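PDB 5WCK: FEZ-1 protein from Fluoribacter gormanii, which probably hydrolyses beta-lactam antibiotics as a monomeric subclass B3 metallo-beta-lactamase with two zinc ions in its active site. Local coordinates for residues Q166-I175 against L203-S214; I66-F74 against H149-T157. The protein carries 2 engineered substitutions. All blocks are in the same frame, centred on the assembly; numbering follows the deposited sequence.

Interaction 1: residues Q166-I175 against L203-S214; sequences QYQAVIIGSI and LESMRCDIFLGS. With SO4 (sulfate ion), chain H.
Tyr167 meets the second segment with its CB, which lies 3.7 Å from CD1 of Ile210, while the edge of its ring passes beside CB of Asp209. With CG anti to the carbonyl carbon (chi1 -57°) the ring leans back toward the start of the strand and away from 203-214, and Tyr167 OH donates a hydrogen bond to O2 of a sulfate ion, probably picked up from the crystallisation liquor. Gln168 is gripped at three points. Its backbone N-H points almost straight (168°) at Asp209 OD2, 2.8 Å from N, and OD2 accepts through its anti lone pair, the one facing away from the other oxygen. Its carbonyl oxygen accepts from both Asp209 N and Ile210 N, and its side chain, bent at chi2, brings NE2 to within 2.9 Å of Arg207 O, in a bond tilted out of the amide plane. From Ala169 onward the pairing is regular and parallel: Ala169 lies beside Ile210, Val170 beside Phe211, Ile171 beside Leu212 and Ile172 beside Gly213. Parallel strands 165-172 and 210-213, joined through helix 192-204, make a beta-alpha-beta unit at one border of the five-stranded sheet. Val170 sends its two methyls to sulfur atoms on the helix side: CG1 reaches Met206 SD at 3.9 Å, and CG2 packs on SG of Cys208, whose disulfide to Cys242 ties this loop to helix 239-262. Facing the other way, Ile171 CG1 packs obliquely on CB of Leu212. Ile172 CD1 rests 3.8 Å from Phe211 CE1, and its carbonyl takes the backbone N-H of Ser214. Beyond the strand, Ser214 OG donates to Gly173 O over 2.8 Å, approaching from above the carbonyl plane. Finally Ile175 and Leu203 meet tip to tip, CG2 to CD1 at 3.8 Å.

Interaction 2: residues I66-F74 against H149-T157; sequences ILLISHAHF and HTRGCTTWT. With ZN (zinc ion), chain D.
His71, His73 and His149 converge from the two segments on one zinc ion, bound through His71 NE2, His73 ND1 and His149 NE2 at 2.1 Å each, with a water as fourth ligand. His71 ND1 hydrogen-bonds to Gly173 O and His149 ND1 to Gly176 O, which would help hold both rings' rotation. Among the rings, His149 sets an edge toward a face of His71 in an offset T-shaped pair, planes 72° apart, with its CD2 offset toward the rim of that face. Thr150 fills in from beside the site: CG2 lies over a face of the His73 ring, a CH-pi contact of 3.7 Å to the centroid, and also touches His71 CD2. With chi1 at 71°, CG2 stands anti to the carbonyl carbon and faces the two rings, while OG1 hydrogen-bonds to Asp97. Farther from the metal, Trp156 is held between two side chains, Leu68 CD1 over one face of its six-membered ring and Thr154 CG2 on the opposite face. Two direct hydrogen bonds join the segments. Trp156 NE1 points nearly straight (167°) at Ile69 O, which lies in the indole plane at 2.9 Å, although the donor sits well above the carbonyl plane. Thr154 N reaches Ser70 O at 2.8 Å. A water bridges the segments, accepting from Ser70 OG and donating to Thr154 O. These three histidines make up the Zn1 site of the metallo-beta-lactamase fold; His71 and His73 come from the HxHxDH motif, whose Asp75 and His76 bind the second zinc.

Interaction 1 and interaction 2, centred 14 Å apart, share the five-stranded sheet, where strands 154-162 and 165-172 follow each other in the chain and lie side by side; Ile171 N probably donates to Trp156 O at 2.8 Å. At the metal end, Gly173 O lies 2.9 Å from His71 ND1, so the loop after strand 165-172 serves as a second shell to a zinc ligand. Ser174 OG lies 3.3 Å from His149 ND1 as packing only; the two atoms hydrogen-bond to Gly176 N and Gly176 O. Ser214, at the end of 203-214, has its side chain about 5 Å from a bound zinc ion and directly precedes His215, a ligand of the second zinc.

Interaction 1: residues Q166-I175 against L203-S214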
loop_
_atom_site.group_PDB
_atom_site.type_symbol
_atom_site.label_atom_id
_atom_site.label_comp_id
_atom_site.label_asym_id
_atom_site.label_seq_id
_atom_site.Cartn_x
_atom_site.Cartn_y
_atom_site.Cartn_z
ATOM N N GLN A 166 1.962 -13.702 18.329
ATOM C CA GLN A 166 0.938 -13.037 17.509
ATOM C C GLN A 166 1.337 -11.579 17.269
ATOM O O GLN A 166 1.648 -10.839 18.197
ATOM C CB GLN A 166 -0.411 -13.038 18.231
ATOM C CG GLN A 166 -0.959 -14.432 18.507
ATOM C CD GLN A 166 -1.382 -15.149 17.248
ATOM O OE1 GLN A 166 -2.155 -14.632 16.445
ATOM N NE2 GLN A 166 -0.907 -16.371 17.081
ATOM N N TYR A 167 1.250 -11.130 16.009
ATOM C CA TYR A 167 1.575 -9.744 15.684
ATOM C C TYR A 167 0.549 -9.186 14.698
ATOM O O TYR A 167 0.239 -9.867 13.725
ATOM C CB TYR A 167 2.952 -9.642 15.042
ATOM C CG TYR A 167 4.072 -10.208 15.875
ATOM C CD1 TYR A 167 4.593 -9.493 16.929
ATOM C CD2 TYR A 167 4.561 -11.485 15.626
ATOM C CE1 TYR A 167 5.610 -10.019 17.709
ATOM C CE2 TYR A 167 5.568 -12.029 16.406
ATOM C CZ TYR A 167 6.089 -11.291 17.447
ATOM O OH TYR A 167 7.079 -11.821 18.226
ATOM N N GLN A 168 0.106 -7.943 14.911
ATOM C CA GLN A 168 -0.686 -7.220 13.906
ATOM C C GLN A 168 0.278 -6.520 12.925
ATOM O O GLN A 168 1.075 -5.659 13.309
ATOM C CB GLN A 168 -1.662 -6.219 14.537
ATOM C CG GLN A 168 -2.357 -5.328 13.503
ATOM C CD GLN A 168 -3.806 -4.984 13.770
ATOM O OE1 GLN A 168 -4.653 -5.868 13.916
ATOM N NE2 GLN A 168 -4.122 -3.693 13.740
ATOM N N ALA A 169 0.164 -6.902 11.645
ATOM C CA ALA A 169 0.862 -6.262 10.544
ATOM C C ALA A 169 -0.035 -5.157 9.976
ATOM O O ALA A 169 -1.229 -5.340 9.777
ATOM C CB ALA A 169 1.230 -7.264 9.476
ATOM N N VAL A 170 0.583 -4.018 9.700
ATOM C CA VAL A 170 -0.089 -2.852 9.195
ATOM C C VAL A 170 0.710 -2.348 7.984
ATOM O O VAL A 170 1.843 -1.933 8.128
ATOM C CB VAL A 170 -0.198 -1.744 10.256
ATOM C CG1 VAL A 170 -0.871 -0.516 9.668
ATOM C CG2 VAL A 170 -0.911 -2.194 11.519
ATOM N N ILE A 171 0.087 -2.387 6.802
ATOM C CA ILE A 171 0.673 -1.767 5.603
ATOM C C ILE A 171 0.031 -0.382 5.427
ATOM O O ILE A 171 -1.089 -0.261 4.890
ATOM C CB ILE A 171 0.499 -2.663 4.360
ATOM C CG1 ILE A 171 0.997 -4.095 4.570
ATOM C CG2 ILE A 171 1.170 -2.038 3.139
ATOM C CD1 ILE A 171 0.536 -5.104 3.511
ATOM N N ILE A 172 0.709 0.649 5.926
ATOM C CA ILE A 172 0.199 2.022 5.876
ATOM C C ILE A 172 0.072 2.432 4.407
ATOM O O ILE A 172 1.035 2.344 3.631
ATOM C CB ILE A 172 1.091 2.976 6.693
ATOM C CG1 ILE A 172 1.074 2.594 8.176
ATOM C CG2 ILE A 172 0.652 4.414 6.488
ATOM C CD1 ILE A 172 1.973 3.402 9.080
ATOM N N GLY A 173 -1.125 2.824 3.997
ATOM C CA GLY A 173 -1.366 3.141 2.572
ATOM C C GLY A 173 -0.607 4.346 2.052
ATOM O O GLY A 173 -0.174 4.304 0.901
ATOM N N SER A 174 -0.603 5.379 2.894
ATOM C CA SER A 174 0.041 6.726 2.864
ATOM C C SER A 174 -0.869 7.756 3.524
ATOM O O SER A 174 -2.015 7.789 3.180
ATOM C CB SER A 174 0.390 7.312 1.508
ATOM O OG SER A 174 0.882 8.621 1.637
ATOM N N ILE A 175 -0.287 8.614 4.362
ATOM C CA ILE A 175 -0.991 9.828 4.883
ATOM C C ILE A 175 -0.101 11.048 4.557
ATOM O O ILE A 175 -0.151 12.026 5.257
ATOM C CB ILE A 175 -1.449 9.766 6.348
ATOM C CG1 ILE A 175 -0.310 9.383 7.280
ATOM C CG2 ILE A 175 -2.626 8.827 6.485
ATOM C CD1 ILE A 175 -0.603 9.805 8.682
ATOM N N LEU A 203 -5.249 5.867 12.680
ATOM C CA LEU A 203 -3.911 5.276 12.764
ATOM C C LEU A 203 -3.292 5.439 14.168
ATOM O O LEU A 203 -2.581 4.519 14.657
ATOM C CB LEU A 203 -3.037 5.901 11.676
ATOM C CG LEU A 203 -3.366 5.438 10.267
ATOM C CD1 LEU A 203 -2.622 6.313 9.278
ATOM C CD2 LEU A 203 -3.049 3.964 10.038
ATOM N N GLU A 204 -3.550 6.571 14.828
ATOM C CA GLU A 204 -3.031 6.802 16.198
ATOM C C GLU A 204 -3.595 5.780 17.187
ATOM O O GLU A 204 -2.947 5.492 18.190
ATOM C CB GLU A 204 -3.298 8.218 16.674
ATOM C CG GLU A 204 -2.479 9.258 15.930
ATOM C CD GLU A 204 -2.256 10.565 16.668
ATOM O OE1 GLU A 204 -2.970 10.819 17.656
ATOM O OE2 GLU A 204 -1.395 11.343 16.226
ATOM N N SER A 205 -4.772 5.231 16.922
ATOM C CA SER A 205 -5.382 4.328 17.894
ATOM C C SER A 205 -5.254 2.865 17.454
ATOM O O SER A 205 -5.796 1.994 18.103
ATOM C CB SER A 205 -6.790 4.735 18.182
ATOM O OG SER A 205 -7.546 4.714 17.012
ATOM N N MET A 206 -4.501 2.604 16.367
ATOM C CA MET A 206 -4.397 1.273 15.729
ATOM C C MET A 206 -3.196 0.509 16.308
ATOM O O MET A 206 -2.063 1.003 16.300
ATOM C CB MET A 206 -4.181 1.385 14.210
ATOM C CG MET A 206 -4.211 0.074 13.465
ATOM S SD MET A 206 -4.113 0.300 11.658
ATOM C CE MET A 206 -5.808 0.775 11.335
ATOM N N ARG A 207 -3.442 -0.728 16.738
ATOM C CA ARG A 207 -2.365 -1.650 17.104
ATOM C C ARG A 207 -1.474 -1.868 15.870
ATOM O O ARG A 207 -1.952 -2.124 14.777
ATOM C CB ARG A 207 -2.972 -2.983 17.540
ATOM C CG ARG A 207 -1.978 -4.032 18.014
ATOM C CD ARG A 207 -1.580 -3.830 19.462
ATOM N NE ARG A 207 -2.687 -3.938 20.397
ATOM C CZ ARG A 207 -3.167 -5.074 20.896
ATOM N NH1 ARG A 207 -4.243 -5.042 21.658
ATOM N NH2 ARG A 207 -2.567 -6.230 20.653
ATOM N N CYS A 208 -0.178 -1.727 16.078
ATOM C CA CYS A 208 0.785 -1.817 14.966
ATOM C C CYS A 208 2.056 -2.487 15.491
ATOM O O CYS A 208 2.855 -1.838 16.162
ATOM C CB CYS A 208 1.071 -0.431 14.433
ATOM S SG CYS A 208 2.133 -0.474 12.962
ATOM N N ASP A 209 2.216 -3.766 15.175
ATOM C CA ASP A 209 3.396 -4.535 15.600
ATOM C C ASP A 209 4.385 -4.629 14.430
ATOM O O ASP A 209 5.541 -4.238 14.562
ATOM C CB ASP A 209 3.043 -5.931 16.124
ATOM C CG ASP A 209 2.053 -5.921 17.285
ATOM O OD1 ASP A 209 2.316 -5.204 18.255
ATOM O OD2 ASP A 209 1.012 -6.558 17.166
ATOM N N ILE A 210 3.929 -5.123 13.279
ATOM C CA ILE A 210 4.778 -5.265 12.096
ATOM C C ILE A 210 4.452 -4.100 11.161
ATOM O O ILE A 210 3.355 -3.988 10.633
ATOM C CB ILE A 210 4.627 -6.645 11.446
ATOM C CG1 ILE A 210 5.214 -7.722 12.369
ATOM C CG2 ILE A 210 5.298 -6.693 10.064
ATOM C CD1 ILE A 210 4.874 -9.115 11.977
ATOM N N PHE A 211 5.405 -3.187 11.089
ATOM C CA PHE A 211 5.255 -1.861 10.529
ATOM C C PHE A 211 5.678 -1.863 9.062
ATOM O O PHE A 211 6.851 -2.028 8.770
ATOM C CB PHE A 211 6.085 -0.889 11.372
ATOM C CG PHE A 211 6.279 0.494 10.811
ATOM C CD1 PHE A 211 5.354 1.102 9.977
ATOM C CD2 PHE A 211 7.431 1.185 11.118
ATOM C CE1 PHE A 211 5.586 2.378 9.476
ATOM C CE2 PHE A 211 7.677 2.445 10.600
ATOM C CZ PHE A 211 6.756 3.035 9.780
ATOM N N LEU A 212 4.712 -1.696 8.160
ATOM C CA LEU A 212 4.982 -1.737 6.711
ATOM C C LEU A 212 4.287 -0.547 6.044
ATOM O O LEU A 212 3.557 0.246 6.709
ATOM C CB LEU A 212 4.484 -3.071 6.142
ATOM C CG LEU A 212 5.088 -4.321 6.775
ATOM C CD1 LEU A 212 4.333 -5.570 6.331
ATOM C CD2 LEU A 212 6.565 -4.444 6.425
ATOM N N GLY A 213 4.500 -0.421 4.731
ATOM C CA GLY A 213 3.964 0.701 4.000
ATOM C C GLY A 213 4.081 0.525 2.505
ATOM O O GLY A 213 4.651 -0.432 1.998
ATOM N N SER A 214 3.441 1.447 1.800
ATOM C CA SER A 214 3.435 1.434 0.320
ATOM C C SER A 214 4.810 1.781 -0.272
ATOM O O SER A 214 5.072 1.434 -1.425
ATOM C CB SER A 214 2.357 2.319 -0.177
ATOM O OG SER A 214 2.496 3.638 0.337
HETATM S S SO4 H . 6.635 -10.454 21.679
HETATM O O1 SO4 H . 6.888 -9.019 21.557
HETATM O O2 SO4 H . 7.465 -11.169 20.673
HETATM O O3 SO4 H . 7.057 -10.924 23.028
HETATM O O4 SO4 H . 5.211 -10.780 21.508
#

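Interaction 2: residues I66-F74 against H149-T157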
loop_
_atom_site.group_PDB
_atom_site.type_symbol
_atom_site.label_atom_id
_atom_site.label_comp_id
_atom_site.label_asym_id
_atom_site.label_seq_id
_atom_site.Cartn_x
_atom_site.Cartn_y
_atom_site.Cartn_z
ATOM N N ILE A 66 -5.778 -12.880 -6.155
ATOM C CA ILE A 66 -6.357 -11.596 -5.729
ATOM C C ILE A 66 -5.259 -10.545 -5.842
ATOM O O ILE A 66 -4.126 -10.798 -5.415
ATOM C CB ILE A 66 -6.910 -11.646 -4.282
ATOM C CG1 ILE A 66 -8.034 -12.684 -4.139
ATOM C CG2 ILE A 66 -7.397 -10.279 -3.857
ATOM C CD1 ILE A 66 -8.550 -12.845 -2.715
ATOM N N LEU A 67 -5.620 -9.394 -6.422
ATOM C CA LEU A 67 -4.759 -8.222 -6.519
ATOM C C LEU A 67 -5.404 -7.075 -5.747
ATOM O O LEU A 67 -6.586 -6.749 -5.970
ATOM C CB LEU A 67 -4.598 -7.828 -7.994
ATOM C CG LEU A 67 -3.774 -6.562 -8.258
ATOM C CD1 LEU A 67 -2.339 -6.666 -7.756
ATOM C CD2 LEU A 67 -3.780 -6.230 -9.737
ATOM N N LEU A 68 -4.636 -6.510 -4.799
ATOM C CA LEU A 68 -5.011 -5.345 -3.992
ATOM C C LEU A 68 -3.969 -4.254 -4.209
ATOM O O LEU A 68 -2.874 -4.537 -4.706
ATOM C CB LEU A 68 -5.044 -5.717 -2.505
ATOM C CG LEU A 68 -5.808 -6.974 -2.133
ATOM C CD1 LEU A 68 -5.613 -7.290 -0.661
ATOM C CD2 LEU A 68 -7.281 -6.841 -2.485
ATOM N N ILE A 69 -4.335 -3.032 -3.817
ATOM C CA ILE A 69 -3.453 -1.896 -3.846
ATOM C C ILE A 69 -3.558 -1.112 -2.538
ATOM O O ILE A 69 -4.590 -1.121 -1.838
ATOM C CB ILE A 69 -3.725 -0.990 -5.054
ATOM C CG1 ILE A 69 -5.166 -0.478 -5.086
ATOM C CG2 ILE A 69 -3.319 -1.696 -6.338
ATOM C CD1 ILE A 69 -5.456 0.556 -6.165
ATOM N N SER A 70 -2.496 -0.345 -2.255
ATOM C CA SER A 70 -2.509 0.617 -1.148
ATOM C C SER A 70 -3.395 1.825 -1.487
ATOM O O SER A 70 -4.158 2.290 -0.664
ATOM C CB SER A 70 -1.118 1.094 -0.824
ATOM O OG SER A 70 -0.352 0.043 -0.242
ATOM N N HIS A 71 -3.202 2.380 -2.680
ATOM C CA HIS A 71 -4.007 3.514 -3.109
ATOM C C HIS A 71 -3.851 3.712 -4.621
ATOM O O HIS A 71 -2.928 3.197 -5.225
ATOM C CB HIS A 71 -3.667 4.784 -2.308
ATOM C CG HIS A 71 -2.314 5.370 -2.521
ATOM N ND1 HIS A 71 -1.252 5.169 -1.636
ATOM C CD2 HIS A 71 -1.849 6.199 -3.478
ATOM C CE1 HIS A 71 -0.210 5.868 -2.047
ATOM N NE2 HIS A 71 -0.546 6.518 -3.168
ATOM N N ALA A 72 -4.782 4.488 -5.191
ATOM C CA ALA A 72 -4.901 4.655 -6.648
ATOM C C ALA A 72 -4.008 5.797 -7.149
ATOM O O ALA A 72 -4.496 6.848 -7.533
ATOM C CB ALA A 72 -6.351 4.876 -7.028
ATOM N N HIS A 73 -2.695 5.566 -7.143
ATOM C CA HIS A 73 -1.714 6.355 -7.863
ATOM C C HIS A 73 -0.881 5.413 -8.741
ATOM O O HIS A 73 -0.709 4.232 -8.431
ATOM C CB HIS A 73 -0.816 7.153 -6.918
ATOM C CG HIS A 73 -1.430 8.395 -6.375
ATOM N ND1 HIS A 73 -0.992 8.993 -5.181
ATOM C CD2 HIS A 73 -2.422 9.182 -6.854
ATOM C CE1 HIS A 73 -1.701 10.093 -4.982
ATOM N NE2 HIS A 73 -2.601 10.214 -5.961
ATOM N N PHE A 74 -0.354 5.962 -9.836
ATOM C CA PHE A 74 0.372 5.151 -10.820
ATOM C C PHE A 74 1.510 4.332 -10.197
ATOM O O PHE A 74 1.790 3.218 -10.673
ATOM C CB PHE A 74 0.918 6.022 -11.964
ATOM C CG PHE A 74 2.097 6.869 -11.576
ATOM C CD1 PHE A 74 1.922 8.103 -10.973
ATOM C CD2 PHE A 74 3.391 6.409 -11.757
ATOM C CE1 PHE A 74 3.007 8.863 -10.567
ATOM C CE2 PHE A 74 4.476 7.170 -11.354
ATOM C CZ PHE A 74 4.286 8.395 -10.753
ATOM N N HIS A 149 -4.659 11.223 1.247
ATOM C CA HIS A 149 -3.645 11.066 0.210
ATOM C C HIS A 149 -4.301 10.717 -1.131
ATOM O O HIS A 149 -3.904 11.240 -2.177
ATOM C CB HIS A 149 -2.564 10.065 0.645
ATOM C CG HIS A 149 -1.493 9.924 -0.373
ATOM N ND1 HIS A 149 -0.429 10.803 -0.470
ATOM C CD2 HIS A 149 -1.361 9.033 -1.377
ATOM C CE1 HIS A 149 0.332 10.435 -1.505
ATOM N NE2 HIS A 149 -0.221 9.349 -2.078
ATOM N N THR A 150 -5.239 9.768 -1.088
ATOM C CA THR A 150 -6.240 9.576 -2.126
ATOM C C THR A 150 -7.582 9.428 -1.429
ATOM O O THR A 150 -7.662 9.266 -0.212
ATOM C CB THR A 150 -5.978 8.357 -3.024
ATOM O OG1 THR A 150 -6.213 7.178 -2.252
ATOM C CG2 THR A 150 -4.603 8.347 -3.643
ATOM N N ARG A 151 -8.663 9.548 -2.200
ATOM C CA ARG A 151 -9.994 9.487 -1.599
ATOM C C ARG A 151 -10.224 8.124 -0.939
ATOM O O ARG A 151 -10.943 8.042 0.061
ATOM C CB ARG A 151 -11.057 9.672 -2.683
ATOM C CG ARG A 151 -11.019 11.014 -3.389
ATOM C CD ARG A 151 -12.058 11.009 -4.494
ATOM N NE ARG A 151 -12.166 12.243 -5.256
ATOM C CZ ARG A 151 -12.852 13.316 -4.896
ATOM N NH1 ARG A 151 -13.451 13.367 -3.712
ATOM N NH2 ARG A 151 -12.908 14.350 -5.737
ATOM N N GLY A 152 -9.640 7.065 -1.520
ATOM C CA GLY A 152 -9.863 5.698 -1.061
ATOM C C GLY A 152 -8.617 4.998 -0.547
ATOM O O GLY A 152 -8.598 3.772 -0.501
ATOM N N CYS A 153 -7.612 5.753 -0.111
ATOM C CA CYS A 153 -6.374 5.152 0.366
ATOM C C CYS A 153 -6.698 4.123 1.446
ATOM O O CYS A 153 -7.507 4.399 2.363
ATOM C CB CYS A 153 -5.466 6.228 0.936
ATOM S SG CYS A 153 -3.896 5.531 1.498
ATOM N N THR A 154 -6.073 2.948 1.305
ATOM C CA THR A 154 -6.363 1.767 2.111
ATOM C C THR A 154 -5.113 1.403 2.909
ATOM O O THR A 154 -4.063 1.194 2.340
ATOM C CB THR A 154 -6.830 0.591 1.246
ATOM O OG1 THR A 154 -7.958 1.043 0.485
ATOM C CG2 THR A 154 -7.195 -0.639 2.058
ATOM N N THR A 155 -5.297 1.261 4.220
ATOM C CA THR A 155 -4.308 0.679 5.101
ATOM C C THR A 155 -4.748 -0.763 5.362
ATOM O O THR A 155 -5.843 -1.002 5.878
ATOM C CB THR A 155 -4.197 1.493 6.388
ATOM O OG1 THR A 155 -3.585 2.744 6.050
ATOM C CG2 THR A 155 -3.347 0.803 7.437
ATOM N N TRP A 156 -3.900 -1.709 4.987
ATOM C CA TRP A 156 -4.209 -3.135 5.052
ATOM C C TRP A 156 -3.659 -3.714 6.352
ATOM O O TRP A 156 -2.515 -3.464 6.669
ATOM C CB TRP A 156 -3.626 -3.864 3.830
ATOM C CG TRP A 156 -4.361 -3.615 2.543
ATOM C CD1 TRP A 156 -4.011 -2.811 1.494
ATOM C CD2 TRP A 156 -5.622 -4.191 2.202
ATOM N NE1 TRP A 156 -4.988 -2.829 0.526
ATOM C CE2 TRP A 156 -5.975 -3.698 0.926
ATOM C CE3 TRP A 156 -6.462 -5.092 2.853
ATOM C CZ2 TRP A 156 -7.169 -4.084 0.319
ATOM C CZ3 TRP A 156 -7.626 -5.484 2.238
ATOM C CH2 TRP A 156 -7.976 -4.968 0.993
ATOM N N THR A 157 -4.468 -4.496 7.073
ATOM C CA THR A 157 -3.988 -5.140 8.285
ATOM C C THR A 157 -4.256 -6.643 8.235
ATOM O O THR A 157 -5.192 -7.120 7.585
ATOM C CB THR A 157 -4.584 -4.495 9.541
ATOM O OG1 THR A 157 -5.993 -4.745 9.558
ATOM C CG2 THR A 157 -4.285 -3.012 9.642
HETATM ZN ZN ZN D . 0.351 8.300 -3.780
HETATM O O HOH W 1 -1.704 -0.272 2.168
HETATM O O HOH W 2 2.137 7.741 -4.392
#